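Local coordinates for protein beta-fructofuranosidase (Arthrobacter, PDB 3WPU) that is an enzyme of the levansucrase/invertase family, whose members are built around a five-bladed beta-propeller, at residues L328-N331 / C332-D335; V207-K211 / K212-L216. All coordinates share one frame; numbering follows the deposited sequence. Where two conformers were deposited one is given.

Interaction 1: residues L328-N331 / C332-D335; sequences LSAN and CVTD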
loop_
_atom_site.group_PDB
_atom_site.type_symbol
_atom_site.label_atom_id
_atom_site.label_comp_id
_atom_site.label_asym_id
_atom_site.label_seq_id
_atom_site.Cartn_x
_atom_site.Cartn_y
_atom_site.Cartn_z
ATOM N N LEU A 328 -12.300 -2.493 -9.494
ATOM C CA LEU A 328 -11.592 -3.611 -10.107
ATOM C C LEU A 328 -11.998 -4.904 -9.402
ATOM O O LEU A 328 -12.179 -4.919 -8.168
ATOM C CB LEU A 328 -10.085 -3.413 -9.991
ATOM C CG LEU A 328 -9.213 -4.485 -10.655
ATOM C CD1 LEU A 328 -9.160 -4.283 -12.162
ATOM C CD2 LEU A 328 -7.817 -4.561 -10.044
ATOM N N SER A 329 -12.262 -5.934 -10.185
ATOM C CA SER A 329 -12.487 -7.288 -9.652
ATOM C C SER A 329 -11.502 -8.225 -10.278
ATOM O O SER A 329 -11.120 -8.057 -11.441
ATOM C CB SER A 329 -13.904 -7.797 -9.919
ATOM O OG SER A 329 -14.222 -7.814 -11.314
ATOM N N ALA A 330 -11.100 -9.224 -9.485
ATOM C CA ALA A 330 -10.197 -10.275 -9.880
ATOM C C ALA A 330 -10.831 -11.668 -9.662
ATOM O O ALA A 330 -10.187 -12.608 -9.142
ATOM C CB ALA A 330 -8.903 -10.142 -9.092
ATOM N N ASN A 331 -12.095 -11.786 -10.049
ATOM C CA ASN A 331 -12.854 -13.027 -9.868
ATOM C C ASN A 331 -12.233 -14.155 -10.664
ATOM O O ASN A 331 -11.924 -14.009 -11.850
ATOM C CB ASN A 331 -14.327 -12.859 -10.239
ATOM C CG ASN A 331 -15.037 -11.847 -9.357
ATOM O OD1 ASN A 331 -14.544 -11.442 -8.317
ATOM N ND2 ASN A 331 -16.195 -11.397 -9.811
ATOM N N CYS A 332 -11.978 -15.248 -9.956
ATOM C CA CYS A 332 -11.217 -16.388 -10.456
ATOM C C CYS A 332 -9.774 -16.053 -10.880
ATOM O O CYS A 332 -9.193 -16.734 -11.728
ATOM C CB CYS A 332 -11.996 -17.084 -11.590
ATOM S SG CYS A 332 -13.527 -17.829 -10.971
ATOM N N VAL A 333 -9.207 -14.983 -10.307
ATOM C CA VAL A 333 -7.805 -14.622 -10.588
ATOM C C VAL A 333 -7.011 -14.576 -9.291
ATOM O O VAL A 333 -6.037 -15.311 -9.142
ATOM C CB VAL A 333 -7.729 -13.295 -11.369
ATOM C CG1 VAL A 333 -6.299 -12.767 -11.434
ATOM C CG2 VAL A 333 -8.254 -13.532 -12.776
ATOM N N THR A 334 -7.467 -13.790 -8.318
ATOM C CA THR A 334 -6.811 -13.757 -7.002
ATOM C C THR A 334 -7.810 -13.451 -5.870
ATOM O O THR A 334 -8.777 -12.682 -6.045
ATOM C CB THR A 334 -5.629 -12.746 -6.923
ATOM O OG1 THR A 334 -5.041 -12.815 -5.620
ATOM C CG2 THR A 334 -6.085 -11.292 -7.168
ATOM N N ASP A 335 -7.501 -14.003 -4.708
ATOM C CA ASP A 335 -8.195 -13.759 -3.451
ATOM C C ASP A 335 -7.971 -12.339 -2.936
ATOM O O ASP A 335 -8.836 -11.774 -2.254
ATOM C CB ASP A 335 -7.646 -14.758 -2.394
ATOM C CG ASP A 335 -8.372 -14.686 -1.060
ATOM O OD1 ASP A 335 -9.631 -14.577 -1.025
ATOM O OD2 ASP A 335 -7.660 -14.755 -0.024
#
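Ala330 meets Val333 and Thr334 through its backbone carbonyl. Its O receives two N-H groups: Val333 N at 2.8 Å, from above the carbonyl plane, and Thr334 N at 3.1 Å, within that plane and straighter, with an N-H...O angle of 160°. The first bond closes a beta turn over Asn331 and Cys332. Their backbone torsions fit type II, and the CA atoms of Ala330 and Val333 lie 5.0 Å apart. The second bond spans one residue more. In a five-bladed propeller this bend fits a link between blades, since the chain runs from the sheet holding strand 321-331 to the one beginning at 340-345.

Apolar contacts join the two arms of the bend. Thr334 CG2 touches Ala330 CB at 3.6 Å, while Val333 CB lies 4.1 Å from the same methyl. With Thr334 OG1 anti to its own N (chi1 -179°), the methyl faces Ala330 and the hydroxyl bonds to Gln336 N and Ser355 OG.

Covalent and polar anchors tie the turn to other parts of the chain: Cys332 SG forms the disulfide with Cys276, Cys332 O accepts from Arg30, and Asn331 OD1 bonds to Ser267 OG.

Interaction 2: residues V207-K211 / K212-L216; sequences VKANK and KGVTL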
loop_
_atom_site.group_PDB
_atom_site.type_symbol
_atom_site.label_atom_id
_atom_site.label_comp_id
_atom_site.label_asym_id
_atom_site.label_seq_id
_atom_site.Cartn_x
_atom_site.Cartn_y
_atom_site.Cartn_z
ATOM N N VAL A 207 0.544 16.661 15.514
ATOM C CA VAL A 207 1.984 16.632 15.672
ATOM C C VAL A 207 2.396 17.663 16.715
ATOM O O VAL A 207 1.967 18.817 16.683
ATOM C CB VAL A 207 2.697 16.951 14.335
ATOM C CG1 VAL A 207 4.201 17.082 14.528
ATOM C CG2 VAL A 207 2.373 15.878 13.301
ATOM N N LYS A 208 3.244 17.240 17.632
ATOM C CA LYS A 208 3.901 18.163 18.521
ATOM C C LYS A 208 5.397 17.927 18.333
ATOM O O LYS A 208 5.911 16.868 18.684
ATOM C CB LYS A 208 3.425 17.960 19.959
ATOM C CG LYS A 208 3.736 19.145 20.877
ATOM C CD LYS A 208 5.113 19.029 21.503
ATOM C CE LYS A 208 5.563 20.326 22.180
ATOM N NZ LYS A 208 6.411 21.204 21.308
ATOM N N ALA A 209 6.066 18.895 17.708
ATOM C CA ALA A 209 7.467 18.750 17.326
ATOM C C ALA A 209 8.353 19.797 18.001
ATOM O O ALA A 209 7.940 20.930 18.226
ATOM C CB ALA A 209 7.608 18.833 15.816
ATOM N N ASN A 210 9.559 19.385 18.360
ATOM C CA ASN A 210 10.607 20.343 18.753
ATOM C C ASN A 210 11.977 19.777 18.381
ATOM O O ASN A 210 12.045 18.780 17.659
ATOM C CB ASN A 210 10.486 20.734 20.247
ATOM C CG ASN A 210 10.567 19.551 21.205
ATOM O OD1 ASN A 210 10.028 19.612 22.316
ATOM N ND2 ASN A 210 11.221 18.488 20.807
ATOM N N LYS A 211 13.056 20.401 18.862
ATOM C CA LYS A 211 14.415 19.950 18.540
ATOM C C LYS A 211 14.669 18.514 18.943
ATOM O O LYS A 211 15.480 17.840 18.319
ATOM C CB LYS A 211 15.478 20.813 19.229
ATOM C CG LYS A 211 15.763 22.114 18.513
ATOM C CD LYS A 211 16.756 22.976 19.288
ATOM C CE LYS A 211 16.861 24.371 18.694
ATOM N NZ LYS A 211 17.290 24.326 17.273
ATOM N N LYS A 212 14.020 18.074 20.012
ATOM C CA LYS A 212 14.207 16.725 20.550
ATOM C C LYS A 212 13.467 15.630 19.783
ATOM O O LYS A 212 13.829 14.467 19.894
ATOM C CB LYS A 212 13.808 16.670 22.032
ATOM C CG LYS A 212 14.913 17.082 22.997
ATOM C CD LYS A 212 15.538 18.417 22.622
ATOM C CE LYS A 212 16.585 18.849 23.639
ATOM N NZ LYS A 212 16.020 19.040 25.004
ATOM N N GLY A 213 12.451 15.992 18.999
ATOM C CA GLY A 213 11.728 15.008 18.204
ATOM C C GLY A 213 10.244 15.270 18.087
ATOM O O GLY A 213 9.779 16.417 18.189
ATOM N N VAL A 214 9.501 14.190 17.853
ATOM C CA VAL A 214 8.084 14.267 17.562
ATOM C C VAL A 214 7.285 13.478 18.587
ATOM O O VAL A 214 7.611 12.334 18.901
ATOM C CB VAL A 214 7.792 13.710 16.153
ATOM C CG1 VAL A 214 6.294 13.562 15.913
ATOM C CG2 VAL A 214 8.444 14.597 15.098
ATOM N N THR A 215 6.245 14.110 19.110
ATOM C CA THR A 215 5.234 13.443 19.905
ATOM C C THR A 215 3.930 13.623 19.160
ATOM O O THR A 215 3.704 14.655 18.518
ATOM C CB THR A 215 5.108 14.061 21.319
ATOM O OG1 THR A 215 6.369 13.976 21.986
ATOM C CG2 THR A 215 4.071 13.313 22.132
ATOM N N LEU A 216 3.091 12.593 19.198
ATOM C CA LEU A 216 1.754 12.696 18.645
ATOM C C LEU A 216 0.806 12.893 19.814
ATOM O O LEU A 216 0.968 12.279 20.860
ATOM C CB LEU A 216 1.394 11.471 17.800
ATOM C CG LEU A 216 2.258 11.267 16.551
ATOM C CD1 LEU A 216 1.717 10.096 15.739
ATOM C CD2 LEU A 216 2.351 12.489 15.656
HETATM O O HOH W 1 7.677 16.946 20.937
#
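Val207-Asn210 and Gly213-Leu216 run antiparallel, their short axes 4.7 Å apart at closest and 159° between directions. Lys208 and Thr215 form a hydrogen-bonded pair, with Lys208 N to Thr215 O and Thr215 N to Lys208 O both 2.8 Å; the latter is nearly straight at 177°. Nearer the turn, Asn210 N gives to Gly213 O at 3.0 Å, whereas Gly213 N reaches Asn210 O at 3.1 Å from well above the carbonyl plane. Gly213 has a phi of 144°, at which a side chain would press on the preceding carbonyl.

The side chains alternate between two faces. On one, those of Val207 and Leu216 cross obliquely, CG2 of Val207 lying 4.1 Å from CD2 of Leu216. Leu216 CG, anti to its carbonyl carbon and beside the backbone N, brings CD2 there. CG1 of Val207 meets CG1 of Val214 at 4.3 Å, and Ala209 CB lies beside Val214 CG2. Trp93, Ile95 and Phe97 of strand 93-102, with Ile175 of strand 174-184, cover this apolar row. The other face carries the exposed Lys208 and Thr215. A water there donates to Lys208 O at 2.9 Å and is only weakly tied to Gly213 O and Thr215 OG1. At the tip, Lys211 N bonds to Asp521 OD1.

Two paired bonds round a type I turn, Asn210 to Gly213, define a two-residue beta hairpin, here joining strands 197-210 and 213-226.

Interactions 1 and 2 share no element and lie on opposite sides of the chain's centre, their own centres 43 Å apart. Both bend the chain over two residues, but only interaction 2 sends it back antiparallel. Interaction 1 is buried, as are four of its five touching residues: a type II bend leads out of one sheet toward another, with one carbonyl serving two donors and a disulfide anchoring the bend. Interaction 2 lies at the surface, with two of ten touching residues buried and four exposed; a type I turn joins neighbouring strands of a single sheet and reciprocal backbone bonds pair them. Its side chains sort into a packed apolar face and a water-touched one.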